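Local coordinates for protein Glucose/sorbosone dehydrogenases (Escherichia coli K12, PDB 2G8S) that is a calcium-binding member of the glucose/sorbosone dehydrogenase family, built as a six-bladed beta-propeller of antiparallel sheets, at residues A210-E215 and Q289-G294; D222-P227 and D309-D314; A238-N243 and E261-Y266; R326-G331 and L336-D341. One frame throughout, in Å; residues are numbered along the deposited sequence.

Interaction 1. Residues A210-E215 and Q289-G294. With EDO (1,2-ethanediol), chain P; EDO (1,2-ethanediol), chain E.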
# COMPACT_ATOMS: atom_id res chain seq x y z
N ALA A 210 14.83 5.76 1.41
CA ALA A 210 13.85 6.66 0.83
C ALA A 210 12.59 5.87 0.45
O ALA A 210 12.67 4.70 0.08
CB ALA A 210 14.43 7.32 -0.39
N LEU A 211 11.46 6.55 0.55
CA LEU A 211 10.17 5.94 0.22
C LEU A 211 10.03 5.73 -1.28
O LEU A 211 10.30 6.63 -2.06
CB LEU A 211 9.03 6.83 0.71
CG LEU A 211 7.63 6.26 0.60
CD1 LEU A 211 7.40 5.19 1.65
CD2 LEU A 211 6.62 7.39 0.75
N TRP A 212 9.60 4.53 -1.67
CA TRP A 212 9.12 4.26 -3.03
C TRP A 212 7.65 3.88 -2.99
O TRP A 212 7.19 3.26 -2.03
CB TRP A 212 9.90 3.10 -3.66
CG TRP A 212 11.33 3.41 -4.06
CD1 TRP A 212 12.20 4.28 -3.46
CD2 TRP A 212 12.07 2.78 -5.12
NE1 TRP A 212 13.43 4.26 -4.10
CE2 TRP A 212 13.37 3.34 -5.12
CE3 TRP A 212 11.75 1.81 -6.08
CZ2 TRP A 212 14.36 2.96 -6.05
CZ3 TRP A 212 12.73 1.42 -7.00
CH2 TRP A 212 14.01 2.01 -6.98
N LEU A 213 6.91 4.26 -4.02
CA LEU A 213 5.52 3.84 -4.11
C LEU A 213 5.17 3.38 -5.50
O LEU A 213 5.88 3.70 -6.46
CB LEU A 213 4.57 4.94 -3.65
CG LEU A 213 4.33 6.23 -4.41
CD1 LEU A 213 3.49 6.05 -5.69
CD2 LEU A 213 3.60 7.20 -3.48
N ASN A 214 4.08 2.64 -5.60
CA ASN A 214 3.54 2.31 -6.91
C ASN A 214 2.08 2.68 -7.01
O ASN A 214 1.41 2.97 -6.00
CB ASN A 214 3.81 0.83 -7.29
CG ASN A 214 2.96 -0.16 -6.52
OD1 ASN A 214 1.78 0.08 -6.25
ND2 ASN A 214 3.54 -1.30 -6.21
N GLU A 215 1.58 2.73 -8.24
CA GLU A 215 0.19 3.12 -8.46
C GLU A 215 -0.40 2.50 -9.70
O GLU A 215 0.32 2.22 -10.68
CB GLU A 215 0.01 4.64 -8.47
CG GLU A 215 0.84 5.40 -9.46
CD GLU A 215 0.62 6.90 -9.34
OE1 GLU A 215 -0.49 7.35 -9.67
OE2 GLU A 215 1.56 7.62 -8.91
N GLN A 289 19.27 -7.18 -3.58
CA GLN A 289 19.12 -6.04 -4.50
C GLN A 289 17.95 -6.21 -5.46
O GLN A 289 18.00 -5.76 -6.61
CB GLN A 289 20.44 -5.74 -5.25
CG GLN A 289 21.59 -5.50 -4.29
CD GLN A 289 22.86 -4.99 -4.97
OE1 GLN A 289 22.96 -4.92 -6.20
NE2 GLN A 289 23.84 -4.65 -4.14
N LYS A 290 16.90 -6.88 -4.98
CA LYS A 290 15.68 -7.06 -5.77
C LYS A 290 14.49 -6.37 -5.12
O LYS A 290 14.48 -6.10 -3.92
CB LYS A 290 15.34 -8.54 -5.95
CG LYS A 290 16.40 -9.38 -6.62
CD LYS A 290 16.72 -8.96 -8.03
CE LYS A 290 17.84 -9.84 -8.59
NZ LYS A 290 18.32 -9.26 -9.85
N LEU A 291 13.49 -6.09 -5.95
CA LEU A 291 12.21 -5.56 -5.52
C LEU A 291 11.14 -6.47 -6.10
O LEU A 291 11.14 -6.73 -7.31
CB LEU A 291 12.04 -4.14 -6.05
CG LEU A 291 10.66 -3.48 -5.96
CD1 LEU A 291 10.21 -3.34 -4.51
CD2 LEU A 291 10.73 -2.12 -6.65
N PHE A 292 10.24 -6.95 -5.25
CA PHE A 292 9.18 -7.87 -5.66
C PHE A 292 7.87 -7.13 -5.57
O PHE A 292 7.58 -6.54 -4.54
CB PHE A 292 9.16 -9.10 -4.73
CG PHE A 292 10.38 -9.96 -4.85
CD1 PHE A 292 10.40 -11.03 -5.75
CD2 PHE A 292 11.51 -9.68 -4.09
CE1 PHE A 292 11.53 -11.82 -5.89
CE2 PHE A 292 12.66 -10.48 -4.22
CZ PHE A 292 12.67 -11.54 -5.12
N ILE A 293 7.11 -7.15 -6.67
CA ILE A 293 5.85 -6.40 -6.76
C ILE A 293 4.70 -7.31 -7.16
O ILE A 293 4.77 -8.01 -8.17
CB ILE A 293 5.95 -5.23 -7.78
CG1 ILE A 293 7.20 -4.37 -7.50
CG2 ILE A 293 4.67 -4.40 -7.76
CD1 ILE A 293 7.35 -3.16 -8.44
N GLY A 294 3.64 -7.30 -6.36
CA GLY A 294 2.46 -8.09 -6.72
C GLY A 294 1.79 -7.54 -7.96
O GLY A 294 1.86 -6.34 -8.24
C1 EDO P . 23.97 -3.52 -0.84
O1 EDO P . 23.62 -4.85 -1.26
C2 EDO P . 25.23 -3.09 -1.58
O2 EDO P . 26.29 -3.98 -1.26
C1 EDO E . -0.90 6.87 -12.72
O1 EDO E . -0.90 8.20 -12.17
C2 EDO E . -1.56 6.91 -14.10
O2 EDO E . -0.93 7.91 -14.90
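Trp212 and Leu291 make the apolar half of this buried contact, in which CZ3 of the indole comes within 4.1 Å of CD2 of Leu291. The methyl approaches the benzo end of the ring obliquely. With CG turned opposite its carbonyl carbon (chi1 -72°), Trp212 extends its six-membered ring into the gap between the strands. Two residues further on, the side chains of Asn214 and Ile293 run alongside one another in opposing senses, and Asn214 ND2 lies 3.6 Å from Ile293 CG2. The backbones stay well apart, with the CA atoms of Asn214 and Ile293 9.0 Å from each other, and no hydrogen bond links the two segments directly.

A second shell helps to position both groups. Asn214 OD1 accepts from the backbone N of Gly201, whereas its ND2 donates to the backbone O of Ser274, so the buried amide is bonded at both ends and joins its own blade to the next one. The indole meets Phe278 edge-to-face, and Ile224 packs against both Trp212 and Ile293. At the margins, two molecules of 1,2-ethanediol, probably from the crystallisation liquor, bind polar ends: the hydroxyl O1 of one donates to Glu215 OE1 at 2.7 Å, and Gln289 NE2 donates to O1 of the other at 2.9 Å along a nearly straight bond.

Adjacent propeller blades thus meet here mainly through apolar groups. The exception, the amide nitrogen of Asn214, belongs to a group whose oxygen and nitrogen are both bonded to backbone atoms, which probably fixes its orientation in a largely apolar setting.

Interaction 2. Residues D222-P227 and D309-D314. With CA (calcium ion), chain C.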
# COMPACT_ATOMS: atom_id res chain seq x y z
N ASP A 222 0.61 1.97 -15.21
CA ASP A 222 1.05 1.74 -13.82
C ASP A 222 2.45 2.32 -13.65
O ASP A 222 3.23 2.34 -14.61
CB ASP A 222 1.11 0.25 -13.48
CG ASP A 222 -0.26 -0.40 -13.31
OD1 ASP A 222 -1.30 0.20 -13.67
OD2 ASP A 222 -0.27 -1.55 -12.82
N GLU A 223 2.77 2.76 -12.44
CA GLU A 223 4.03 3.46 -12.16
C GLU A 223 4.69 3.01 -10.87
O GLU A 223 4.02 2.58 -9.93
CB GLU A 223 3.79 4.97 -12.03
CG GLU A 223 3.31 5.68 -13.29
CD GLU A 223 3.17 7.18 -13.08
OE1 GLU A 223 3.26 7.66 -11.91
OE2 GLU A 223 2.96 7.90 -14.09
N ILE A 224 6.02 3.15 -10.84
CA ILE A 224 6.79 3.26 -9.60
C ILE A 224 7.33 4.68 -9.51
O ILE A 224 7.96 5.15 -10.46
CB ILE A 224 7.99 2.29 -9.56
CG1 ILE A 224 7.54 0.85 -9.72
CG2 ILE A 224 8.77 2.48 -8.24
CD1 ILE A 224 8.70 -0.15 -9.87
N ASN A 225 7.03 5.36 -8.41
CA ASN A 225 7.57 6.69 -8.14
C ASN A 225 8.45 6.70 -6.89
O ASN A 225 8.28 5.87 -5.98
CB ASN A 225 6.42 7.69 -7.96
CG ASN A 225 5.69 7.95 -9.25
OD1 ASN A 225 6.27 8.48 -10.18
ND2 ASN A 225 4.41 7.56 -9.32
N ILE A 226 9.37 7.66 -6.86
CA ILE A 226 10.17 7.97 -5.66
C ILE A 226 9.76 9.37 -5.20
O ILE A 226 10.35 10.38 -5.62
CB ILE A 226 11.71 7.89 -5.91
CG1 ILE A 226 12.09 6.55 -6.57
CG2 ILE A 226 12.47 8.13 -4.61
CD1 ILE A 226 13.55 6.48 -6.99
N PRO A 227 8.70 9.44 -4.39
CA PRO A 227 8.06 10.74 -4.15
C PRO A 227 8.90 11.69 -3.31
O PRO A 227 9.51 11.28 -2.31
CB PRO A 227 6.74 10.37 -3.47
CG PRO A 227 6.89 8.98 -3.00
CD PRO A 227 8.01 8.32 -3.72
N ASP A 309 18.54 4.53 -7.92
CA ASP A 309 17.19 5.06 -8.15
C ASP A 309 16.58 4.50 -9.43
O ASP A 309 15.50 4.94 -9.85
CB ASP A 309 17.20 6.60 -8.22
CG ASP A 309 17.41 7.26 -6.87
OD1 ASP A 309 17.36 6.56 -5.83
OD2 ASP A 309 17.62 8.49 -6.86
N LYS A 310 17.27 3.55 -10.05
CA LYS A 310 16.77 2.87 -11.25
C LYS A 310 16.28 1.47 -10.93
O LYS A 310 16.67 0.86 -9.93
CB LYS A 310 17.85 2.80 -12.33
CG LYS A 310 18.33 4.17 -12.79
CD LYS A 310 19.19 4.08 -14.02
CE LYS A 310 20.57 3.56 -13.69
NZ LYS A 310 21.50 3.69 -14.85
N VAL A 311 15.41 0.96 -11.79
CA VAL A 311 14.84 -0.37 -11.63
C VAL A 311 14.55 -0.98 -13.00
O VAL A 311 14.14 -0.27 -13.94
CB VAL A 311 13.61 -0.31 -10.67
CG1 VAL A 311 12.46 0.48 -11.27
CG2 VAL A 311 13.19 -1.67 -10.21
N THR A 312 14.82 -2.28 -13.14
CA THR A 312 14.53 -3.01 -14.38
C THR A 312 13.79 -4.30 -14.05
O THR A 312 13.92 -4.82 -12.94
CB THR A 312 15.80 -3.33 -15.20
OG1 THR A 312 16.71 -4.09 -14.42
CG2 THR A 312 16.49 -2.05 -15.68
N GLU A 313 13.03 -4.82 -15.01
CA GLU A 313 12.22 -6.02 -14.76
C GLU A 313 13.00 -7.29 -15.13
O GLU A 313 13.39 -7.46 -16.29
CB GLU A 313 10.88 -5.95 -15.51
CG GLU A 313 9.98 -7.14 -15.22
CD GLU A 313 8.53 -6.96 -15.64
OE1 GLU A 313 7.99 -5.83 -15.53
OE2 GLU A 313 7.90 -7.97 -16.03
N ASP A 314 13.24 -8.16 -14.15
CA ASP A 314 13.91 -9.44 -14.42
C ASP A 314 12.95 -10.43 -15.06
O ASP A 314 13.32 -11.20 -15.95
CB ASP A 314 14.40 -10.09 -13.14
CG ASP A 314 15.49 -9.30 -12.44
OD1 ASP A 314 15.91 -8.23 -12.91
OD2 ASP A 314 15.91 -9.81 -11.38
CA CA C . 2.68 9.96 -12.67
O HOH W 1 5.04 10.16 -11.96
O HOH W 2 0.52 10.19 -13.58
O HOH W 3 1.52 9.76 -10.59
O HOH W 4 3.33 10.95 -14.70
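In the seam between two consecutive blades of the beta-propeller, the third strand of one blade, 222-225, faces the last strand of the next, 310-317, through Ile224 against Val311. Ile226, just past the one strand, meets Asp309, just before the other. The first pair meets tip to tip, Ile224 CD1 standing 4.1 Å from Val311 CG1. That methyl of Val311 sits between its own backbone N and carbonyl carbon (chi1 66°), and this rotation presents it to the isoleucine. Ile226 instead crosses Asp309 at about a right angle: its CD1 lies 3.8 Å from the backbone O of Asp309 and also rests 3.9 Å from Asp309 CB. This end of the seam is nearer the surface, whereas Ile224 and Val311 are buried, with Phe265 packing on both.

The alternation of the strand gives its other face a different task. Glu223 and Asn225 point to the side opposite the isoleucines, where Glu223, extended beyond CG, holds a calcium ion with both carboxylate oxygens, OE1 and OE2 each 2.5 Å from the metal. Four waters and the backbone O of Tyr233 bring the ligand atoms to seven. One strand therefore packs blade against blade with one face and carries a metal site on the other.

Asn225 supports that site as a second-shell residue. Its ND2 donates to Glu223 OE1 at 2.8 Å, close to its own amide plane and on the anti side of the carboxylate, which helps to fix the carboxylate's rotation. Its OD1, in turn, accepts a 2.7 Å hydrogen bond from one of the calcium-bound waters.

Interaction 3. Residues A238-N243 and E261-Y266. With EDO (1,2-ethanediol), chain N; EDO (1,2-ethanediol), chain E.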
# COMPACT_ATOMS: atom_id res chain seq x y z
N ALA A 238 -0.63 14.38 -16.56
CA ALA A 238 0.41 13.55 -17.18
C ALA A 238 0.06 12.10 -16.89
O ALA A 238 -0.25 11.74 -15.75
CB ALA A 238 1.80 13.89 -16.61
N THR A 239 0.10 11.27 -17.93
CA THR A 239 -0.14 9.84 -17.76
C THR A 239 0.53 9.03 -18.87
O THR A 239 0.61 9.48 -20.02
CB THR A 239 -1.64 9.51 -17.68
OG1 THR A 239 -1.83 8.10 -17.44
CG2 THR A 239 -2.35 9.90 -18.96
N TRP A 240 0.99 7.83 -18.51
CA TRP A 240 1.47 6.87 -19.48
C TRP A 240 0.38 5.90 -19.91
O TRP A 240 0.64 4.99 -20.71
CB TRP A 240 2.67 6.11 -18.93
CG TRP A 240 3.92 6.94 -18.90
CD1 TRP A 240 4.49 7.53 -17.80
CD2 TRP A 240 4.74 7.28 -20.02
NE1 TRP A 240 5.63 8.22 -18.17
CE2 TRP A 240 5.81 8.07 -19.53
CE3 TRP A 240 4.70 6.97 -21.39
CZ2 TRP A 240 6.81 8.58 -20.36
CZ3 TRP A 240 5.70 7.47 -22.23
CH2 TRP A 240 6.74 8.27 -21.70
N GLY A 241 -0.83 6.10 -19.40
CA GLY A 241 -1.97 5.27 -19.78
C GLY A 241 -2.97 6.02 -20.63
O GLY A 241 -2.78 7.21 -20.95
N ILE A 242 -4.03 5.32 -21.01
CA ILE A 242 -5.14 5.92 -21.74
C ILE A 242 -6.44 5.59 -21.02
O ILE A 242 -6.44 4.82 -20.06
CB ILE A 242 -5.18 5.44 -23.23
CG1 ILE A 242 -5.30 3.91 -23.31
CG2 ILE A 242 -3.97 6.00 -24.00
CD1 ILE A 242 -5.29 3.36 -24.75
N ASN A 243 -7.55 6.17 -21.47
CA ASN A 243 -8.83 5.80 -20.87
C ASN A 243 -9.20 4.38 -21.32
O ASN A 243 -8.66 3.89 -22.31
CB ASN A 243 -9.92 6.81 -21.23
CG ASN A 243 -10.99 6.91 -20.17
OD1 ASN A 243 -11.05 6.11 -19.24
ND2 ASN A 243 -11.86 7.91 -20.29
N GLU A 261 6.66 15.41 -12.17
CA GLU A 261 7.75 14.46 -12.01
C GLU A 261 7.41 13.13 -12.66
O GLU A 261 6.30 12.61 -12.50
CB GLU A 261 7.99 14.21 -10.52
CG GLU A 261 8.56 15.40 -9.78
CD GLU A 261 9.98 15.67 -10.23
OE1 GLU A 261 10.87 14.84 -9.95
OE2 GLU A 261 10.21 16.70 -10.87
N GLN A 262 8.40 12.58 -13.36
CA GLN A 262 8.26 11.27 -14.01
C GLN A 262 8.43 10.11 -13.03
O GLN A 262 9.14 10.23 -12.02
CB GLN A 262 9.27 11.14 -15.15
CG GLN A 262 8.89 11.91 -16.41
CD GLN A 262 7.64 11.34 -17.06
OE1 GLN A 262 7.61 10.17 -17.44
NE2 GLN A 262 6.60 12.15 -17.15
N PRO A 263 7.78 8.97 -13.33
CA PRO A 263 8.05 7.76 -12.55
C PRO A 263 9.42 7.20 -12.91
O PRO A 263 9.98 7.55 -13.95
CB PRO A 263 6.96 6.80 -13.04
CG PRO A 263 6.73 7.23 -14.48
CD PRO A 263 6.82 8.74 -14.42
N VAL A 264 9.97 6.35 -12.05
CA VAL A 264 11.21 5.67 -12.38
C VAL A 264 10.96 4.40 -13.19
O VAL A 264 11.89 3.84 -13.76
CB VAL A 264 12.08 5.37 -11.13
CG1 VAL A 264 12.46 6.68 -10.44
CG2 VAL A 264 11.37 4.42 -10.16
N PHE A 265 9.70 3.95 -13.24
CA PHE A 265 9.30 2.84 -14.09
C PHE A 265 7.83 2.98 -14.41
O PHE A 265 7.04 3.43 -13.57
CB PHE A 265 9.56 1.50 -13.39
CG PHE A 265 9.67 0.33 -14.32
CD1 PHE A 265 10.91 -0.02 -14.85
CD2 PHE A 265 8.54 -0.40 -14.71
CE1 PHE A 265 11.03 -1.09 -15.74
CE2 PHE A 265 8.65 -1.47 -15.60
CZ PHE A 265 9.89 -1.81 -16.12
N TYR A 266 7.45 2.61 -15.63
CA TYR A 266 6.03 2.53 -15.96
C TYR A 266 5.78 1.33 -16.86
O TYR A 266 6.70 0.82 -17.52
CB TYR A 266 5.51 3.83 -16.60
CG TYR A 266 6.27 4.24 -17.84
CD1 TYR A 266 5.88 3.78 -19.11
CD2 TYR A 266 7.39 5.06 -17.74
CE1 TYR A 266 6.61 4.15 -20.25
CE2 TYR A 266 8.12 5.43 -18.86
CZ TYR A 266 7.72 4.98 -20.11
OH TYR A 266 8.46 5.35 -21.20
C1 EDO N . -1.92 1.90 -23.09
O1 EDO N . -1.25 1.07 -24.05
C2 EDO N . -0.89 2.70 -22.30
O2 EDO N . -0.47 3.84 -23.06
C1 EDO E . -0.90 6.87 -12.72
O1 EDO E . -0.90 8.20 -12.17
C2 EDO E . -1.56 6.91 -14.10
O2 EDO E . -0.93 7.91 -14.90
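Gln262, Pro263 and Tyr266 converge in turn on the indole of Trp240. Trp240, Gln262 and Pro263 belong to the long excursion that follows strand 222-225 of one propeller blade and passes close to the calcium ion, and Tyr266 to the short strand 265-267 into which it leads. Gln262 comes first. Its chain bends at chi2 to bring OE1 to the edge of the indole, where Trp240 NE1 donates to it at 2.9 Å. The oxygen lies close to the ring plane and uses a lone pair in its own carbonyl plane, although the bond is bent to 145° at the hydrogen. Gln262 NE2 is held by the backbone O of Glu255, so both ends of the amide are engaged.

Pro263 follows with its ring against the same edge, CG standing 4.0 Å from Trp240 CD1; it also packs on Glu223, a calcium ligand. Val264 and Phe265 then form a classic beta bulge, both opposite Ile224, as the chain enters its short strand.

Tyr266 closes the series with a face-to-face stack. Its ring and the five-membered ring of Trp240 have centroids 3.6 Å apart and planes only 3° from parallel. The tyrosine's CG lies between backbone N and carbonyl carbon (chi1 57°), which swings the ring over the indole, and its OH reaches 3.4 Å from Trp240 CH2. Trp240 is thereby fixed by one face and one edge together.

On the loop side, one 1,2-ethanediol donates to Trp240 O, and another is hydrogen-bonded to Thr239 OG1. Immediately around Trp240 the backbone folds as an ST turn, Gly241 N donating to Thr239 OG1 at 3.0 Å.

Interaction 4. Residues R326-G331 and L336-D341. With EDO (1,2-ethanediol), chain F; EDO (1,2-ethanediol), chain L.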
# COMPACT_ATOMS: atom_id res chain seq x y z
N ARG A 326 -2.08 -9.77 -4.05
CA ARG A 326 -2.44 -8.56 -3.32
C ARG A 326 -1.26 -7.93 -2.56
O ARG A 326 -1.08 -6.71 -2.61
CB ARG A 326 -3.60 -8.85 -2.36
CG ARG A 326 -3.87 -7.80 -1.27
CD ARG A 326 -4.10 -6.38 -1.82
NE ARG A 326 -5.33 -6.28 -2.59
CZ ARG A 326 -5.64 -5.25 -3.37
NH1 ARG A 326 -4.79 -4.23 -3.51
NH2 ARG A 326 -6.78 -5.24 -4.03
N ASP A 327 -0.48 -8.73 -1.85
CA ASP A 327 0.59 -8.17 -1.02
C ASP A 327 1.81 -9.06 -1.07
O ASP A 327 1.70 -10.27 -1.27
CB ASP A 327 0.15 -7.95 0.45
CG ASP A 327 0.91 -6.82 1.14
OD1 ASP A 327 1.77 -6.16 0.51
OD2 ASP A 327 0.63 -6.57 2.34
N VAL A 328 2.97 -8.43 -0.90
CA VAL A 328 4.26 -9.11 -0.92
C VAL A 328 5.11 -8.46 0.17
O VAL A 328 5.22 -7.23 0.23
CB VAL A 328 4.98 -8.96 -2.30
CG1 VAL A 328 6.32 -9.68 -2.28
CG2 VAL A 328 4.11 -9.50 -3.44
N ARG A 329 5.70 -9.29 1.03
CA ARG A 329 6.53 -8.81 2.13
C ARG A 329 7.76 -9.66 2.32
O ARG A 329 7.72 -10.88 2.13
CB ARG A 329 5.75 -8.81 3.44
CG ARG A 329 4.65 -7.77 3.51
CD ARG A 329 5.22 -6.36 3.69
NE ARG A 329 6.09 -6.27 4.86
CZ ARG A 329 5.65 -6.21 6.12
NH1 ARG A 329 4.35 -6.23 6.38
NH2 ARG A 329 6.53 -6.14 7.11
N THR A 330 8.86 -9.02 2.69
CA THR A 330 10.07 -9.75 3.02
C THR A 330 10.06 -10.01 4.51
O THR A 330 10.02 -9.07 5.31
CB THR A 330 11.33 -8.95 2.64
OG1 THR A 330 11.34 -8.76 1.22
CG2 THR A 330 12.60 -9.70 3.08
N GLY A 331 10.09 -11.28 4.89
CA GLY A 331 10.04 -11.66 6.29
C GLY A 331 11.36 -11.49 7.02
O GLY A 331 12.41 -11.42 6.38
N LEU A 336 10.04 -14.64 1.31
CA LEU A 336 8.99 -13.76 0.80
C LEU A 336 7.64 -14.30 1.25
O LEU A 336 7.40 -15.50 1.18
CB LEU A 336 9.04 -13.71 -0.72
CG LEU A 336 8.52 -12.46 -1.41
CD1 LEU A 336 9.46 -11.28 -1.10
CD2 LEU A 336 8.44 -12.71 -2.92
N TYR A 337 6.78 -13.40 1.72
CA TYR A 337 5.42 -13.76 2.14
C TYR A 337 4.44 -13.05 1.22
O TYR A 337 4.58 -11.87 0.95
CB TYR A 337 5.19 -13.39 3.60
CG TYR A 337 5.95 -14.31 4.53
CD1 TYR A 337 5.32 -15.40 5.13
CD2 TYR A 337 7.31 -14.10 4.79
CE1 TYR A 337 6.02 -16.26 5.96
CE2 TYR A 337 8.03 -14.97 5.63
CZ TYR A 337 7.37 -16.04 6.21
OH TYR A 337 8.04 -16.92 7.05
N VAL A 338 3.46 -13.81 0.74
CA VAL A 338 2.58 -13.32 -0.32
C VAL A 338 1.12 -13.57 0.06
O VAL A 338 0.79 -14.65 0.54
CB VAL A 338 2.90 -14.02 -1.68
CG1 VAL A 338 1.96 -13.56 -2.80
CG2 VAL A 338 4.35 -13.75 -2.09
N LEU A 339 0.28 -12.57 -0.16
CA LEU A 339 -1.17 -12.69 0.04
C LEU A 339 -1.86 -12.57 -1.30
O LEU A 339 -1.54 -11.68 -2.10
CB LEU A 339 -1.70 -11.58 0.96
CG LEU A 339 -1.31 -11.66 2.44
CD1 LEU A 339 -1.67 -10.36 3.11
CD2 LEU A 339 -1.98 -12.86 3.15
N THR A 340 -2.81 -13.47 -1.57
CA THR A 340 -3.54 -13.44 -2.83
C THR A 340 -4.90 -12.75 -2.67
O THR A 340 -5.50 -12.79 -1.59
CB THR A 340 -3.72 -14.85 -3.42
OG1 THR A 340 -4.64 -15.60 -2.61
CG2 THR A 340 -2.39 -15.57 -3.48
N ASP A 341 -5.36 -12.13 -3.76
CA ASP A 341 -6.59 -11.32 -3.76
C ASP A 341 -7.75 -12.13 -4.29
O ASP A 341 -8.24 -11.90 -5.41
CB ASP A 341 -6.40 -10.05 -4.61
CG ASP A 341 -7.57 -9.10 -4.48
OD1 ASP A 341 -7.94 -8.76 -3.34
OD2 ASP A 341 -8.15 -8.69 -5.52
C1 EDO F . -1.94 -3.68 -0.21
O1 EDO F . -1.25 -4.92 -0.05
C2 EDO F . -1.50 -2.98 -1.49
O2 EDO F . -1.76 -3.86 -2.60
C1 EDO L . 6.24 -21.21 9.32
O1 EDO L . 6.80 -21.39 8.02
C2 EDO L . 6.41 -19.77 9.76
O2 EDO L . 6.46 -18.91 8.61
O HOH W 5 -8.89 -6.45 -3.90
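Arg326 and Asp327 both face Leu339 across an antiparallel beta hairpin, and their backbone N atoms share a single acceptor: Leu339 O receives Arg326 N at 2.8 Å and Asp327 N at 3.1 Å, a classic beta bulge. Regular pairing follows. Leu339 N donates to Asp327 O, and Arg329 exchanges two bonds with Tyr337, the shorter from Tyr337 N to Arg329 O at 2.7 Å.

Apolar contacts lie mainly on the face carrying Val328 and Leu336, where Val328 CG1 meets Leu336 CG at 3.7 Å. On the other face, Leu339 CD1 touches Asp327 CB, while Tyr337 lays CE2 3.9 Å from the CA of Gly331.

Charge gathers at the bulged end. Arg326 and Asp341 lie side by side with their planes nearly perpendicular, and Asp341 OD1 approaches the guanidinium edge in a long salt bridge, 3.7 Å from Arg326 NE. Asp341 has a second partner, Arg324, through OD2, and Asp327 pairs with Arg134. A 1,2-ethanediol links Arg326 NH1 to the same residue's backbone O.

Within its blade, strand 336-340 also pairs with strand 345-352. The flanking blades cover both faces of the hairpin: strand 20-25 receives Asp327 and Leu339, and strand 273-279 receives Val328 and Thr330.

Overall arrangement
Along the chain, interaction 1 opens first, at 210-215, and interaction 2 opens at 222-227 before it closes, so their loops cross: 289-294 ends the first and 309-314 the second. Both tie the same two consecutive blades together. Interaction 3, from 238-243 to 261-266, falls wholly within both loops and organises the excursion before the earlier blade's last strand, which pairs with 222-225. Interaction 4 follows in series as a short hairpin of the next blade, which the N-terminal strand 8-17 completes in the ring closure of the propeller. Phe292, from interaction 1's second segment, packs on Val328 and Leu336, carrying the inter-blade seams onward.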